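Local coordinates for protein E (Haemophilus influenzae, PDB 3ZH5) that acts as an adhesin for host epithelial cells and laminin, and also binds vitronectin, which supports serum resistance, and plasminogen, whose conversion to plasmin aids immune evasion, at residues Val23-Asp28 with Asp113-Asn118. Sequence-based numbering, arbitrary orientation.
Sequences VNYYID and DTTLYN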
loop_
_atom_site.group_PDB
_atom_site.type_symbol
_atom_site.label_atom_id
_atom_site.label_comp_id
_atom_site.label_asym_id
_atom_site.label_seq_id
_atom_site.Cartn_x
_atom_site.Cartn_y
_atom_site.Cartn_z
ATOM N N VAL A 23 1.437 -8.870 8.534
ATOM C CA VAL A 23 1.668 -7.891 9.603
ATOM C C VAL A 23 2.590 -6.746 9.135
ATOM O O VAL A 23 2.764 -5.750 9.839
ATOM C CB VAL A 23 2.212 -8.530 10.894
ATOM C CG1 VAL A 23 1.211 -9.575 11.429
ATOM C CG2 VAL A 23 3.580 -9.156 10.668
ATOM N N ASN A 24 3.159 -6.871 7.945
ATOM C CA ASN A 24 3.993 -5.789 7.389
ATOM C C ASN A 24 3.358 -5.024 6.255
ATOM O O ASN A 24 4.047 -4.278 5.585
ATOM C CB ASN A 24 5.334 -6.355 6.933
ATOM C CG ASN A 24 6.104 -6.922 8.102
ATOM O OD1 ASN A 24 6.231 -6.234 9.117
ATOM N ND2 ASN A 24 6.548 -8.190 8.014
ATOM N N TYR A 25 2.075 -5.247 6.023
ATOM C CA TYR A 25 1.379 -4.539 4.949
ATOM C C TYR A 25 0.424 -3.575 5.633
ATOM O O TYR A 25 -0.323 -3.993 6.524
ATOM C CB TYR A 25 0.595 -5.541 4.094
ATOM C CG TYR A 25 0.155 -5.007 2.747
ATOM C CD1 TYR A 25 -0.806 -4.036 2.669
ATOM C CD2 TYR A 25 0.688 -5.505 1.557
ATOM C CE1 TYR A 25 -1.222 -3.525 1.437
ATOM C CE2 TYR A 25 0.280 -5.024 0.326
ATOM C CZ TYR A 25 -0.679 -4.033 0.268
ATOM O OH TYR A 25 -1.095 -3.523 -0.945
ATOM N N TYR A 26 0.459 -2.306 5.249
ATOM C CA TYR A 26 -0.341 -1.274 5.922
ATOM C C TYR A 26 -1.062 -0.338 4.938
ATOM O O TYR A 26 -0.661 -0.186 3.782
ATOM C CB TYR A 26 0.562 -0.362 6.766
ATOM C CG TYR A 26 1.410 -1.048 7.794
ATOM C CD1 TYR A 26 2.630 -1.635 7.450
ATOM C CD2 TYR A 26 1.004 -1.104 9.128
ATOM C CE1 TYR A 26 3.430 -2.289 8.425
ATOM C CE2 TYR A 26 1.797 -1.745 10.092
ATOM C CZ TYR A 26 3.008 -2.305 9.734
ATOM O OH TYR A 26 3.780 -2.955 10.713
ATOM N N ILE A 27 -2.129 0.283 5.407
ATOM C CA ILE A 27 -2.722 1.446 4.712
ATOM C C ILE A 27 -2.166 2.684 5.384
ATOM O O ILE A 27 -2.122 2.744 6.603
ATOM C CB ILE A 27 -4.233 1.504 4.910
ATOM C CG1 ILE A 27 -4.898 0.316 4.227
ATOM C CG2 ILE A 27 -4.819 2.860 4.424
ATOM C CD1 ILE A 27 -6.257 0.072 4.740
ATOM N N ASP A 28 -1.696 3.657 4.613
ATOM C CA ASP A 28 -1.223 4.880 5.216
ATOM C C ASP A 28 -2.455 5.753 5.286
ATOM O O ASP A 28 -2.969 6.255 4.259
ATOM C CB ASP A 28 -0.053 5.469 4.427
ATOM C CG ASP A 28 0.295 6.908 4.830
ATOM O OD1 ASP A 28 -0.308 7.461 5.783
ATOM O OD2 ASP A 28 1.235 7.472 4.206
ATOM N N ASP A 113 -11.066 -12.997 1.681
ATOM C CA ASP A 113 -10.014 -13.767 2.325
ATOM C C ASP A 113 -8.659 -13.484 1.721
ATOM O O ASP A 113 -7.891 -14.393 1.391
ATOM C CB ASP A 113 -10.292 -15.252 2.235
ATOM C CG ASP A 113 -9.559 -16.007 3.291
ATOM O OD1 ASP A 113 -9.387 -15.402 4.370
ATOM O OD2 ASP A 113 -9.142 -17.157 3.042
ATOM N N THR A 114 -8.376 -12.211 1.546
ATOM C CA THR A 114 -7.131 -11.775 0.881
ATOM C C THR A 114 -6.731 -10.455 1.523
ATOM O O THR A 114 -7.567 -9.781 2.121
ATOM C CB THR A 114 -7.256 -11.524 -0.655
ATOM O OG1 THR A 114 -7.991 -10.314 -0.869
ATOM C CG2 THR A 114 -7.951 -12.659 -1.375
ATOM N N THR A 115 -5.461 -10.083 1.398
ATOM C CA THR A 115 -4.956 -8.965 2.178
ATOM C C THR A 115 -5.620 -7.688 1.720
ATOM O O THR A 115 -5.996 -6.805 2.522
ATOM C CB THR A 115 -3.434 -8.788 2.098
ATOM O OG1 THR A 115 -2.783 -9.960 2.612
ATOM C CG2 THR A 115 -3.014 -7.597 2.923
ATOM N N LEU A 116 -5.768 -7.539 0.416
ATOM C CA LEU A 116 -6.275 -6.266 -0.051
ATOM C C LEU A 116 -7.788 -6.154 0.137
ATOM O O LEU A 116 -8.323 -5.041 0.279
ATOM C CB LEU A 116 -5.827 -6.023 -1.483
ATOM C CG LEU A 116 -4.379 -5.525 -1.477
ATOM C CD1 LEU A 116 -3.795 -5.392 -2.883
ATOM C CD2 LEU A 116 -4.342 -4.200 -0.780
ATOM N N TYR A 117 -8.477 -7.286 0.190
ATOM C CA TYR A 117 -9.892 -7.250 0.488
ATOM C C TYR A 117 -10.116 -6.691 1.886
ATOM O O TYR A 117 -11.037 -5.907 2.066
ATOM C CB TYR A 117 -10.470 -8.646 0.390
ATOM C CG TYR A 117 -11.972 -8.761 0.548
ATOM C CD1 TYR A 117 -12.550 -8.908 1.806
ATOM C CD2 TYR A 117 -12.807 -8.807 -0.563
ATOM C CE1 TYR A 117 -13.913 -9.059 1.948
ATOM C CE2 TYR A 117 -14.180 -8.952 -0.428
ATOM C CZ TYR A 117 -14.726 -9.077 0.822
ATOM O OH TYR A 117 -16.095 -9.227 0.972
ATOM N N ASN A 118 -9.280 -7.083 2.865
ATOM C CA ASN A 118 -9.370 -6.514 4.229
ATOM C C ASN A 118 -9.193 -5.019 4.219
ATOM O O ASN A 118 -9.892 -4.268 4.953
ATOM C CB ASN A 118 -8.318 -7.199 5.158
ATOM C CG ASN A 118 -8.371 -6.715 6.626
ATOM O OD1 ASN A 118 -7.339 -6.282 7.172
ATOM N ND2 ASN A 118 -9.547 -6.834 7.282
#
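The ring of Tyr25 receives the methyl of Thr115 over one face, with CG2 4.1 Å above the ring plane and displaced toward the rim on the CG and CD1 side, a van der Waals contact. Farther along the ring Leu116 arrives obliquely: its CD2 lies 3.8 Å from Tyr25 CZ and 3.3 Å from Tyr25 OH, and the leucine side chain crosses the tyrosine at about a right angle. A long, flat tyrosine suits this place because it reaches two successive residues of the helix's first turn, its root end at the Thr115 methyl and its hydroxyl end at Leu116. Tyr25 extends with CG anti to the backbone N (chi1 -164°), which carries the phenol out from strand 25-34 along the helix start. Thr115 suits its place because its two branches divide the work: the methyl swings opposite the backbone N to meet the ring, while the hydroxyl is hydrogen-bonded elsewhere. Branched Leu116 brings both methyls near the phenol oxygen. Just before them, Thr114 is the N-cap of helix 115-128, its OG1 accepting from Tyr117 N at 3.2 Å. This bond ties down the first turn that presents Thr115 and Leu116. Leu19 of strand 16-19 touches both Tyr25 and Thr115, and Ile27 packs on Ala119 and Ile123, so the helix continues across the same antiparallel sheet. Burying just 141 Å² at the surface, the contact is largely apolar, with the phenol oxygen close against a leucine methyl; its fit rests mainly on shape, seating the start of the C-terminal helix against the sheet without directional bonds from the tyrosine to either helix residue.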